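Extracellular endo-alpha-(1->5)-L-arabinanase 1 (Bacillus subtilis, PDB 1UV4) catalyses internal cleavage of alpha-1,5-linked arabinofuranosyl chains in linear arabinan and branched sugar beet arabinan, with a calcium cofactor, in plant cell-wall degradation. Local coordinates at residues P15-I18 with S23-A26; F138-N143 with G194-M199; N143-F148 with K221-P226; D248-P253 with K278-D283. All blocks are in the same frame, centred on the assembly; numbering follows the deposited sequence.

The four interactions sample one principle of a calcium-containing five-bladed propeller: strands pair and side chains pack within a blade (interactions 1 and 4), and other side chains fasten one blade to the next (interactions 2 and 3). Interactions 2 and 3 lie closest together, with centres about 7 Å apart; they share Asn143 and are joined where Asp139 OD2 meets Trp145 NE1. Interactions 1 and 4 have centres about 16 Å apart and belong to adjacent blades, touching through Met17 and Ile281 and through Pro15 and Ala26 against Leu279. Interactions 3 and 4 face each other across the molecule, about 27 Å between centres. Interaction 1 comes nearest the metal, the Thr16 side chain lying about 4 Å from calcium.

Interaction 1: residues P15-I18 with S23-A26; sequences PTMI and SWYA. With EDO (1,2-ethanediol), chain G.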
loop_
_atom_site.group_PDB
_atom_site.type_symbol
_atom_site.label_atom_id
_atom_site.label_comp_id
_atom_site.label_asym_id
_atom_site.label_seq_id
_atom_site.Cartn_x
_atom_site.Cartn_y
_atom_site.Cartn_z
ATOM N N PRO A 15 -3.518 2.119 -5.000
ATOM C CA PRO A 15 -2.506 2.868 -5.783
ATOM C C PRO A 15 -1.182 3.192 -5.055
ATOM O O PRO A 15 -1.123 3.322 -3.836
ATOM C CB PRO A 15 -3.227 4.170 -6.075
ATOM C CG PRO A 15 -4.076 4.350 -4.834
ATOM C CD PRO A 15 -4.605 2.998 -4.529
ATOM N N THR A 16 -0.165 3.361 -5.890
ATOM C CA THR A 16 1.085 4.013 -5.488
ATOM C C THR A 16 1.451 4.901 -6.660
ATOM O O THR A 16 0.971 4.703 -7.778
ATOM C CB THR A 16 2.127 2.920 -5.197
ATOM O OG1 THR A 16 3.331 3.461 -4.588
ATOM C CG2 THR A 16 2.617 2.226 -6.412
ATOM N N MET A 17 2.294 5.910 -6.455
ATOM C CA MET A 17 2.542 6.874 -7.505
ATOM C C MET A 17 3.953 7.389 -7.364
ATOM O O MET A 17 4.449 7.512 -6.266
ATOM C CB MET A 17 1.552 8.047 -7.375
ATOM C CG MET A 17 1.675 9.127 -8.476
ATOM S SD MET A 17 0.317 10.332 -8.457
ATOM C CE MET A 17 0.907 11.487 -7.269
ATOM N N ILE A 18 4.605 7.721 -8.490
ATOM C CA ILE A 18 5.967 8.257 -8.487
ATOM C C ILE A 18 6.192 9.090 -9.758
ATOM O O ILE A 18 5.594 8.830 -10.770
ATOM C CB ILE A 18 6.994 7.128 -8.325
ATOM C CG1 ILE A 18 8.401 7.650 -8.006
ATOM C CG2 ILE A 18 6.958 6.172 -9.551
ATOM C CD1 ILE A 18 9.325 6.546 -7.454
ATOM N N SER A 23 6.645 12.971 -16.481
ATOM C CA SER A 23 5.420 12.202 -16.246
ATOM C C SER A 23 5.281 11.697 -14.826
ATOM O O SER A 23 6.277 11.443 -14.145
ATOM C CB SER A 23 5.310 10.986 -17.163
ATOM O OG SER A 23 5.333 11.400 -18.505
ATOM N N TRP A 24 4.037 11.482 -14.422
ATOM C CA TRP A 24 3.695 10.723 -13.237
ATOM C C TRP A 24 3.304 9.294 -13.650
ATOM O O TRP A 24 2.682 9.112 -14.699
ATOM C CB TRP A 24 2.514 11.360 -12.523
ATOM C CG TRP A 24 2.806 12.679 -11.897
ATOM C CD1 TRP A 24 2.590 13.911 -12.402
ATOM C CD2 TRP A 24 3.343 12.864 -10.591
ATOM N NE1 TRP A 24 2.982 14.860 -11.487
ATOM C CE2 TRP A 24 3.444 14.232 -10.363
ATOM C CE3 TRP A 24 3.781 11.983 -9.602
ATOM C CZ2 TRP A 24 3.954 14.756 -9.157
ATOM C CZ3 TRP A 24 4.274 12.491 -8.426
ATOM C CH2 TRP A 24 4.372 13.853 -8.219
ATOM N N TYR A 25 3.647 8.298 -12.822
ATOM C CA TYR A 25 3.203 6.925 -13.008
ATOM C C TYR A 25 2.466 6.530 -11.771
ATOM O O TYR A 25 2.970 6.740 -10.638
ATOM C CB TYR A 25 4.382 5.970 -13.260
ATOM C CG TYR A 25 5.043 6.241 -14.580
ATOM C CD1 TYR A 25 6.031 7.209 -14.686
ATOM C CD2 TYR A 25 4.648 5.561 -15.734
ATOM C CE1 TYR A 25 6.626 7.515 -15.897
ATOM C CE2 TYR A 25 5.273 5.848 -16.960
ATOM C CZ TYR A 25 6.258 6.821 -17.010
ATOM O OH TYR A 25 6.916 7.212 -18.184
ATOM N N ALA A 26 1.274 6.016 -11.967
ATOM C CA ALA A 26 0.470 5.444 -10.896
ATOM C C ALA A 26 0.335 3.958 -11.161
ATOM O O ALA A 26 -0.015 3.534 -12.269
ATOM C CB ALA A 26 -0.898 6.105 -10.791
HETATM C C1 EDO G . 7.162 6.970 -4.673
HETATM O O1 EDO G . 5.800 6.681 -4.504
HETATM C C2 EDO G . 7.507 8.305 -4.044
HETATM O O2 EDO G . 8.664 8.824 -4.652
#
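Tyr25 O is gripped twice by the segment 15-18: Ile18 N donates to it at 2.9 Å, and Met17 CA adds a CA-H...O contact of 3.2 Å. The return bond, Tyr25 N to Ile18 O, is also 2.9 Å long and straighter, at 170° about the hydrogen, so Ile18 and Tyr25 form an antiparallel hydrogen-bonded pair. Met17 and Ala26 make the adjoining non-hydrogen-bonded pair, in which Ala26 CA approaches Thr16 O at 3.2 Å. The hairpin's two faces are then dressed differently. Met17 shares one with Ala26 and Trp24; its chain runs out extended and bends only at the last torsion (chi3 85°), which brings the methyl obliquely against the six-membered ring of the indole. Met17 CE lies 4.1 Å from the centroid of the Trp24 six-membered ring, an off-centre CH-pi contact, while Met17 SD stands 4.8 Å from the same centroid in an oblique Met-aromatic contact. The other face carries Ile18 and Tyr25, and both rest on Ile109. One residue before Met17, Thr16 OG1 is hydrogen-bonded to Asp257, a residue of the calcium site. This is a beta hairpin of one propeller blade, strand 16-20 pairing with 23-29, and the Met17 face packs against strands 263-270 and 276-283 of the adjacent blade.

Interaction 2: residues F138-N143 with G194-M199; sequences FDKDGN and GYYYLM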
loop_
_atom_site.group_PDB
_atom_site.type_symbol
_atom_site.label_atom_id
_atom_site.label_comp_id
_atom_site.label_asym_id
_atom_site.label_seq_id
_atom_site.Cartn_x
_atom_site.Cartn_y
_atom_site.Cartn_z
ATOM N N PHE A 138 11.463 4.442 5.087
ATOM C CA PHE A 138 12.822 4.766 5.526
ATOM C C PHE A 138 12.792 5.348 6.904
ATOM O O PHE A 138 11.941 6.200 7.226
ATOM C CB PHE A 138 13.526 5.680 4.538
ATOM C CG PHE A 138 13.583 5.094 3.170
ATOM C CD1 PHE A 138 14.610 4.236 2.800
ATOM C CD2 PHE A 138 12.533 5.309 2.282
ATOM C CE1 PHE A 138 14.624 3.659 1.561
ATOM C CE2 PHE A 138 12.557 4.713 1.062
ATOM C CZ PHE A 138 13.577 3.893 0.706
ATOM N N ASP A 139 13.732 4.891 7.731
ATOM C CA ASP A 139 13.774 5.378 9.101
ATOM C C ASP A 139 14.551 6.695 9.191
ATOM O O ASP A 139 14.964 7.278 8.165
ATOM C CB ASP A 139 14.311 4.284 10.054
ATOM C CG ASP A 139 15.761 3.898 9.792
ATOM O OD1 ASP A 139 16.542 4.695 9.229
ATOM O OD2 ASP A 139 16.254 2.815 10.166
ATOM N N LYS A 140 14.704 7.226 10.397
ATOM C CA LYS A 140 15.375 8.498 10.554
ATOM C C LYS A 140 16.818 8.551 10.054
ATOM O O LYS A 140 17.359 9.636 9.787
ATOM C CB LYS A 140 15.326 8.961 12.021
ATOM C CG LYS A 140 16.203 8.194 12.935
ATOM C CD LYS A 140 16.415 8.911 14.267
ATOM C CE LYS A 140 17.651 9.837 14.257
ATOM N NZ LYS A 140 19.069 9.197 14.212
ATOM N N ASP A 141 17.464 7.385 9.957
ATOM C CA ASP A 141 18.798 7.263 9.376
ATOM C C ASP A 141 18.776 6.928 7.905
ATOM O O ASP A 141 19.809 6.624 7.353
ATOM C CB ASP A 141 19.577 6.154 10.077
ATOM C CG ASP A 141 19.689 6.373 11.540
ATOM O OD1 ASP A 141 19.865 7.539 11.935
ATOM O OD2 ASP A 141 19.575 5.420 12.355
ATOM N N GLY A 142 17.624 7.057 7.272
ATOM C CA GLY A 142 17.491 6.772 5.867
ATOM C C GLY A 142 17.548 5.337 5.440
ATOM O O GLY A 142 17.615 5.059 4.258
ATOM N N ASN A 143 17.473 4.419 6.391
ATOM C CA ASN A 143 17.562 3.009 6.080
ATOM C C ASN A 143 16.202 2.328 5.924
ATOM O O ASN A 143 15.237 2.699 6.576
ATOM C CB ASN A 143 18.385 2.332 7.139
ATOM C CG ASN A 143 19.807 2.858 7.171
ATOM O OD1 ASN A 143 20.440 3.170 6.130
ATOM N ND2 ASN A 143 20.346 2.952 8.369
ATOM N N GLY A 194 10.089 14.381 13.508
ATOM C CA GLY A 194 10.450 13.696 14.717
ATOM C C GLY A 194 9.522 12.577 15.085
ATOM O O GLY A 194 9.767 11.958 16.108
ATOM N N TYR A 195 8.507 12.301 14.255
ATOM C CA TYR A 195 7.611 11.167 14.473
ATOM C C TYR A 195 7.499 10.250 13.282
ATOM O O TYR A 195 7.539 10.687 12.135
ATOM C CB TYR A 195 6.167 11.597 14.803
ATOM C CG TYR A 195 5.911 12.148 16.193
ATOM C CD1 TYR A 195 5.681 11.297 17.262
ATOM C CD2 TYR A 195 5.863 13.519 16.408
ATOM C CE1 TYR A 195 5.433 11.799 18.523
ATOM C CE2 TYR A 195 5.632 14.027 17.667
ATOM C CZ TYR A 195 5.401 13.156 18.704
ATOM O OH TYR A 195 5.165 13.678 19.963
ATOM N N TYR A 196 7.319 8.984 13.598
ATOM C CA TYR A 196 6.832 8.007 12.631
ATOM C C TYR A 196 5.317 8.072 12.586
ATOM O O TYR A 196 4.648 8.111 13.615
ATOM C CB TYR A 196 7.324 6.607 12.980
ATOM C CG TYR A 196 8.834 6.510 12.868
ATOM C CD1 TYR A 196 9.461 6.304 11.645
ATOM C CD2 TYR A 196 9.633 6.642 13.989
ATOM C CE1 TYR A 196 10.846 6.212 11.523
ATOM C CE2 TYR A 196 11.018 6.561 13.887
ATOM C CZ TYR A 196 11.631 6.335 12.651
ATOM O OH TYR A 196 13.007 6.239 12.561
ATOM N N TYR A 197 4.773 8.119 11.377
ATOM C CA TYR A 197 3.333 8.095 11.151
ATOM C C TYR A 197 2.930 6.874 10.378
ATOM O O TYR A 197 3.537 6.584 9.339
ATOM C CB TYR A 197 2.850 9.338 10.391
ATOM C CG TYR A 197 3.028 10.617 11.173
ATOM C CD1 TYR A 197 2.038 11.087 12.054
ATOM C CD2 TYR A 197 4.212 11.349 11.069
ATOM C CE1 TYR A 197 2.229 12.244 12.794
ATOM C CE2 TYR A 197 4.417 12.529 11.838
ATOM C CZ TYR A 197 3.421 12.976 12.682
ATOM O OH TYR A 197 3.597 14.128 13.421
ATOM N N LEU A 198 1.930 6.171 10.876
ATOM C CA LEU A 198 1.340 5.006 10.214
ATOM C C LEU A 198 -0.102 5.335 9.827
ATOM O O LEU A 198 -0.888 5.750 10.669
ATOM C CB LEU A 198 1.338 3.819 11.126
ATOM C CG LEU A 198 0.664 2.562 10.580
ATOM C CD1 LEU A 198 1.378 1.981 9.369
ATOM C CD2 LEU A 198 0.600 1.510 11.688
ATOM N N MET A 199 -0.444 5.202 8.560
ATOM C CA MET A 199 -1.819 5.197 8.117
ATOM C C MET A 199 -2.191 3.788 7.668
ATOM O O MET A 199 -1.374 3.085 7.092
ATOM C CB MET A 199 -2.037 6.127 6.941
ATOM C CG MET A 199 -1.664 7.510 7.172
ATOM S SD MET A 199 -2.162 8.540 5.728
ATOM C CE MET A 199 -1.694 10.145 6.268
#
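Lys140 N donates to Tyr196 OH at 2.9 Å, with 156° at the hydrogen, the single hydrogen bond between the tight turn in 138-143 and the strand in 194-199. The phenol reaches the turn end-on. Around its hydroxyl lie Asp139 CB, 3.4 Å from Tyr196 OH, and Lys140 CB, 3.6 Å from the same oxygen, while Asp139 CA sits in the ring plane beside the edge at CE1. One shell out, the amide is presented by a type I beta turn from Asp139 to Gly142, closed by Gly142 N to Asp139 O at 2.8 Å. Asp139 CG is tucked between its own backbone N and carbonyl carbon (chi1 65°), which turns the carboxylate back over the turn: Asp139 OD1 takes Asn143 N at 3.0 Å from above the carboxylate plane, and Asp141 N only weakly. Asp139 OD2 binds Trp145 NE1 at 2.9 Å, tying the turn to the strand that follows. On the exposed side, Lys140 NZ bridges to Asp141 OD1 at 2.9 Å. The turn connects strands 135-138 and 144-148 of one blade, whereas Tyr196 rises from strand 195-203 of the next, flanked by Tyr191 of strand 184-192.

Interaction 3: residues N143-F148 with K221-P226; sequences NPWLAF and KSITGP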
loop_
_atom_site.group_PDB
_atom_site.type_symbol
_atom_site.label_atom_id
_atom_site.label_comp_id
_atom_site.label_asym_id
_atom_site.label_seq_id
_atom_site.Cartn_x
_atom_site.Cartn_y
_atom_site.Cartn_z
ATOM N N ASN A 143 17.473 4.419 6.391
ATOM C CA ASN A 143 17.562 3.009 6.080
ATOM C C ASN A 143 16.202 2.328 5.924
ATOM O O ASN A 143 15.237 2.699 6.576
ATOM C CB ASN A 143 18.385 2.332 7.139
ATOM C CG ASN A 143 19.807 2.858 7.171
ATOM O OD1 ASN A 143 20.440 3.170 6.130
ATOM N ND2 ASN A 143 20.346 2.952 8.369
ATOM N N PRO A 144 16.124 1.365 5.011
ATOM C CA PRO A 144 14.848 0.783 4.617
ATOM C C PRO A 144 14.208 -0.212 5.589
ATOM O O PRO A 144 14.901 -1.060 6.163
ATOM C CB PRO A 144 15.194 0.094 3.292
ATOM C CG PRO A 144 16.635 -0.346 3.455
ATOM C CD PRO A 144 17.238 0.788 4.226
ATOM N N TRP A 145 12.889 -0.168 5.641
ATOM C CA TRP A 145 12.035 -1.070 6.388
ATOM C C TRP A 145 10.813 -1.357 5.516
ATOM O O TRP A 145 10.444 -0.575 4.640
ATOM C CB TRP A 145 11.543 -0.412 7.684
ATOM C CG TRP A 145 12.558 -0.169 8.737
ATOM C CD1 TRP A 145 13.567 0.712 8.713
ATOM C CD2 TRP A 145 12.599 -0.796 10.031
ATOM N NE1 TRP A 145 14.277 0.676 9.889
ATOM C CE2 TRP A 145 13.685 -0.241 10.728
ATOM C CE3 TRP A 145 11.811 -1.781 10.673
ATOM C CZ2 TRP A 145 14.037 -0.648 12.022
ATOM C CZ3 TRP A 145 12.137 -2.136 11.970
ATOM C CH2 TRP A 145 13.253 -1.587 12.616
ATOM N N LEU A 146 10.176 -2.472 5.807
ATOM C CA LEU A 146 8.961 -2.887 5.054
ATOM C C LEU A 146 7.798 -3.133 6.011
ATOM O O LEU A 146 7.926 -3.916 6.953
ATOM C CB LEU A 146 9.220 -4.176 4.270
ATOM C CG LEU A 146 8.084 -4.629 3.313
ATOM C CD1 LEU A 146 8.080 -3.807 2.065
ATOM C CD2 LEU A 146 8.233 -6.165 3.038
ATOM N N ALA A 147 6.684 -2.452 5.762
ATOM C CA ALA A 147 5.421 -2.767 6.458
ATOM C C ALA A 147 4.509 -3.519 5.491
ATOM O O ALA A 147 4.615 -3.420 4.273
ATOM C CB ALA A 147 4.778 -1.532 6.952
ATOM N N PHE A 148 3.632 -4.334 6.048
ATOM C CA PHE A 148 2.656 -5.065 5.245
ATOM C C PHE A 148 1.553 -5.604 6.124
ATOM O O PHE A 148 1.585 -5.544 7.320
ATOM C CB PHE A 148 3.318 -6.200 4.446
ATOM C CG PHE A 148 3.838 -7.332 5.305
ATOM C CD1 PHE A 148 5.132 -7.294 5.793
ATOM C CD2 PHE A 148 3.022 -8.387 5.663
ATOM C CE1 PHE A 148 5.602 -8.294 6.568
ATOM C CE2 PHE A 148 3.498 -9.412 6.468
ATOM C CZ PHE A 148 4.799 -9.361 6.916
ATOM N N LYS A 221 7.227 7.716 18.366
ATOM C CA LYS A 221 8.600 8.183 18.329
ATOM C C LYS A 221 9.542 7.099 17.759
ATOM O O LYS A 221 10.590 7.419 17.206
ATOM C CB LYS A 221 9.056 8.669 19.723
ATOM C CG LYS A 221 8.434 9.985 20.145
ATOM C CD LYS A 221 9.008 11.171 19.305
ATOM C CE LYS A 221 8.682 12.548 19.868
ATOM N NZ LYS A 221 8.894 13.586 18.810
ATOM N N SER A 222 9.178 5.831 17.912
ATOM C CA SER A 222 9.987 4.765 17.356
ATOM C C SER A 222 9.240 4.059 16.236
ATOM O O SER A 222 8.000 3.986 16.212
ATOM C CB SER A 222 10.415 3.797 18.442
ATOM O OG SER A 222 9.332 3.043 18.856
ATOM N N ILE A 223 9.991 3.534 15.287
ATOM C CA ILE A 223 9.353 2.958 14.116
ATOM C C ILE A 223 8.563 1.710 14.467
ATOM O O ILE A 223 7.571 1.370 13.802
ATOM C CB ILE A 223 10.360 2.758 12.954
ATOM C CG1 ILE A 223 9.624 2.562 11.617
ATOM C CG2 ILE A 223 11.304 1.611 13.236
ATOM C CD1 ILE A 223 10.505 2.504 10.387
ATOM N N THR A 224 8.976 1.051 15.545
ATOM C CA THR A 224 8.323 -0.167 15.969
ATOM C C THR A 224 7.149 0.049 16.898
ATOM O O THR A 224 6.508 -0.938 17.325
ATOM C CB THR A 224 9.330 -1.150 16.565
ATOM O OG1 THR A 224 10.161 -0.507 17.539
ATOM C CG2 THR A 224 10.287 -1.681 15.498
ATOM N N GLY A 225 6.820 1.309 17.186
ATOM C CA GLY A 225 5.620 1.660 17.925
ATOM C C GLY A 225 5.827 1.789 19.427
ATOM O O GLY A 225 6.953 1.717 19.925
ATOM N N PRO A 226 4.748 1.957 20.182
ATOM C CA PRO A 226 3.374 1.893 19.674
ATOM C C PRO A 226 2.936 3.138 18.974
ATOM O O PRO A 226 3.266 4.250 19.428
ATOM C CB PRO A 226 2.542 1.699 20.971
ATOM C CG PRO A 226 3.326 2.444 22.045
ATOM C CD PRO A 226 4.778 2.110 21.649
#
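Ile223 lays two of its methyls on one face of the Trp145 indole, and this is the tight half of the contact. Ile223 CG2 sits 3.8 Å from the centroid of the six-membered ring, only 12° off the ring normal, a well-formed CH-pi contact. At the other end of the side chain, Ile223 CD1 rests over the pyrrole part, 3.8 Å from Trp145 CG. The isoleucine can span both rings because its CG1 branch extends opposite the backbone N (chi1 -163°), carrying CD1 along the indole while CG2 stays over the benzo ring. The looser side belongs to Thr224, partly exposed, whose CG2 meets Trp145 CZ3 obliquely at 4.0 Å. No hydrogen bond crosses between the segments; the indole N-H is already committed to Asp139. Instead, polar bonds shape the loop that presents the methyls. Ser222 to Gly225 form a type I beta turn, with Gly225 N bonded to Ser222 O at 3.1 Å, and Ile223 O accepts a bond from the hydroxyl of Tyr227. Trp145 is also packed by Leu157 and Lys159 of the neighbouring strand 155-160, and Tyr172 touches both the indole and Thr224. A strand of one blade thus meets a loop following strand 212-220 of the next, the apolar blade-to-blade packing of a five-bladed beta-propeller.

Interaction 4: residues D248-P253 with K278-D283; sequences DQWKGP and KLLIND
Leu280 and Lys278 both turn toward Trp250, and the leucine supplies the CH-pi component. Leu280 CD2 stands over the five-membered ring, 3.9 Å from its centroid and 13° off the normal. Its sister methyl extends the overlap onto the benzo ring, Leu280 CD1 lying 3.9 Å from Trp250 CZ3. Gln249 CG, from the same segment as the indole, sits 3.8 Å above the opposite face of Trp250, near the rim, so aliphatic carbons lie on both faces. A further apolar contact comes at the edge: Lys278 CG lies near the ring plane, 3.7 Å from Trp250 CZ3, its side chain crossing the indole at about a right angle. These side chains belong to strands that are not neighbours. Strand 263-270 runs between 250-259 and 276-283, bonding to both through its backbone, and strand 4-8 completes the sheet on the far side of 276-283. Recruiting the N-terminal strand into the C-terminal blade in this way is the velcro closure familiar from beta-propellers. Ionic and polar bonds lie around the apolar group. The Lys278 chain bends at chi2 (-66°) and again at its end, and its ammonium forms a salt bridge with Asp273. Gln249 NE2 is hydrogen-bonded to Asp270 OD1, while Trp250 N is held by the side chain of Asn247.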
loop_
_atom_site.group_PDB
_atom_site.type_symbol
_atom_site.label_atom_id
_atom_site.label_comp_id
_atom_site.label_asym_id
_atom_site.label_seq_id
_atom_site.Cartn_x
_atom_site.Cartn_y
_atom_site.Cartn_z
ATOM N N ASP A 248 -20.418 12.238 -0.051
ATOM C CA ASP A 248 -21.656 11.893 -0.758
ATOM C C ASP A 248 -21.350 11.080 -2.013
ATOM O O ASP A 248 -22.097 10.178 -2.385
ATOM C CB ASP A 248 -22.453 13.144 -1.222
ATOM C CG ASP A 248 -22.878 14.092 -0.080
ATOM O OD1 ASP A 248 -22.122 14.198 0.913
ATOM O OD2 ASP A 248 -23.910 14.777 -0.155
ATOM N N GLN A 249 -20.327 11.497 -2.730
ATOM C CA GLN A 249 -19.954 10.869 -3.997
ATOM C C GLN A 249 -18.937 9.736 -3.854
ATOM O O GLN A 249 -19.017 8.713 -4.560
ATOM C CB GLN A 249 -19.356 11.891 -4.945
ATOM C CG GLN A 249 -18.887 11.287 -6.275
ATOM C CD GLN A 249 -18.452 12.312 -7.317
ATOM O OE1 GLN A 249 -18.503 13.528 -7.090
ATOM N NE2 GLN A 249 -18.028 11.830 -8.454
ATOM N N TRP A 250 -17.962 9.906 -2.977
ATOM C CA TRP A 250 -16.789 9.030 -2.891
ATOM C C TRP A 250 -16.899 8.138 -1.661
ATOM O O TRP A 250 -16.858 8.595 -0.538
ATOM C CB TRP A 250 -15.531 9.870 -2.839
ATOM C CG TRP A 250 -15.329 10.586 -4.123
ATOM C CD1 TRP A 250 -15.417 11.916 -4.310
ATOM C CD2 TRP A 250 -14.991 10.021 -5.395
ATOM N NE1 TRP A 250 -15.195 12.233 -5.628
ATOM C CE2 TRP A 250 -14.935 11.079 -6.315
ATOM C CE3 TRP A 250 -14.764 8.710 -5.869
ATOM C CZ2 TRP A 250 -14.639 10.888 -7.662
ATOM C CZ3 TRP A 250 -14.468 8.535 -7.204
ATOM C CH2 TRP A 250 -14.415 9.606 -8.080
ATOM N N LYS A 251 -17.046 6.836 -1.886
ATOM C CA LYS A 251 -17.274 5.879 -0.831
ATOM C C LYS A 251 -16.024 5.033 -0.577
ATOM O O LYS A 251 -15.213 4.774 -1.479
ATOM C CB LYS A 251 -18.468 4.981 -1.190
ATOM C CG LYS A 251 -19.720 5.761 -1.599
ATOM C CD LYS A 251 -20.192 6.645 -0.486
ATOM C CE LYS A 251 -21.585 7.194 -0.707
ATOM N NZ LYS A 251 -21.963 8.278 0.319
ATOM N N GLY A 252 -15.886 4.549 0.645
ATOM C CA GLY A 252 -14.866 3.578 0.983
ATOM C C GLY A 252 -13.441 3.943 0.630
ATOM O O GLY A 252 -12.703 3.120 0.049
ATOM N N PRO A 253 -12.992 5.139 1.009
ATOM C CA PRO A 253 -11.594 5.508 0.723
ATOM C C PRO A 253 -10.611 4.577 1.404
ATOM O O PRO A 253 -10.816 4.118 2.505
ATOM C CB PRO A 253 -11.444 6.901 1.303
ATOM C CG PRO A 253 -12.491 6.940 2.365
ATOM C CD PRO A 253 -13.662 6.180 1.804
ATOM N N LYS A 278 -11.575 4.917 -8.209
ATOM C CA LYS A 278 -10.746 5.880 -8.900
ATOM C C LYS A 278 -9.623 6.338 -7.980
ATOM O O LYS A 278 -9.714 6.266 -6.744
ATOM C CB LYS A 278 -11.575 7.084 -9.329
ATOM C CG LYS A 278 -12.878 6.744 -10.068
ATOM C CD LYS A 278 -12.594 6.087 -11.421
ATOM C CE LYS A 278 -13.850 6.057 -12.389
ATOM N NZ LYS A 278 -14.634 7.325 -12.369
ATOM N N LEU A 279 -8.589 6.897 -8.614
ATOM C CA LEU A 279 -7.444 7.520 -7.928
ATOM C C LEU A 279 -7.775 8.951 -7.529
ATOM O O LEU A 279 -8.023 9.782 -8.393
ATOM C CB LEU A 279 -6.251 7.501 -8.857
ATOM C CG LEU A 279 -4.979 8.190 -8.389
ATOM C CD1 LEU A 279 -4.459 7.625 -7.118
ATOM C CD2 LEU A 279 -3.901 8.071 -9.447
ATOM N N LEU A 280 -7.760 9.230 -6.221
ATOM C CA LEU A 280 -7.985 10.574 -5.672
ATOM C C LEU A 280 -6.685 11.005 -5.017
ATOM O O LEU A 280 -5.968 10.228 -4.385
ATOM C CB LEU A 280 -9.091 10.595 -4.648
ATOM C CG LEU A 280 -10.513 10.642 -5.173
ATOM C CD1 LEU A 280 -10.917 9.467 -5.992
ATOM C CD2 LEU A 280 -11.490 10.800 -4.005
ATOM N N ILE A 281 -6.354 12.270 -5.196
ATOM C CA ILE A 281 -5.078 12.798 -4.718
ATOM C C ILE A 281 -5.295 14.124 -3.994
ATOM O O ILE A 281 -5.992 14.993 -4.508
ATOM C CB ILE A 281 -4.098 12.995 -5.904
ATOM C CG1 ILE A 281 -3.979 11.717 -6.760
ATOM C CG2 ILE A 281 -2.743 13.452 -5.373
ATOM C CD1 ILE A 281 -3.019 11.861 -7.886
ATOM N N ASN A 282 -4.691 14.259 -2.812
ATOM C CA ASN A 282 -4.712 15.513 -2.064
ATOM C C ASN A 282 -3.317 15.885 -1.624
ATOM O O ASN A 282 -2.485 15.027 -1.421
ATOM C CB ASN A 282 -5.520 15.378 -0.760
ATOM C CG ASN A 282 -6.993 15.590 -0.947
ATOM O OD1 ASN A 282 -7.651 14.745 -1.550
ATOM N ND2 ASN A 282 -7.514 16.687 -0.413
ATOM N N ASP A 283 -3.077 17.172 -1.387
ATOM C CA ASP A 283 -1.902 17.585 -0.622
ATOM C C ASP A 283 -2.075 17.116 0.806
ATOM O O ASP A 283 -3.203 17.002 1.312
ATOM C CB ASP A 283 -1.815 19.068 -0.600
ATOM C CG ASP A 283 -1.715 19.656 -1.978
ATOM O OD1 ASP A 283 -0.792 19.256 -2.723
ATOM O OD2 ASP A 283 -2.519 20.501 -2.419
#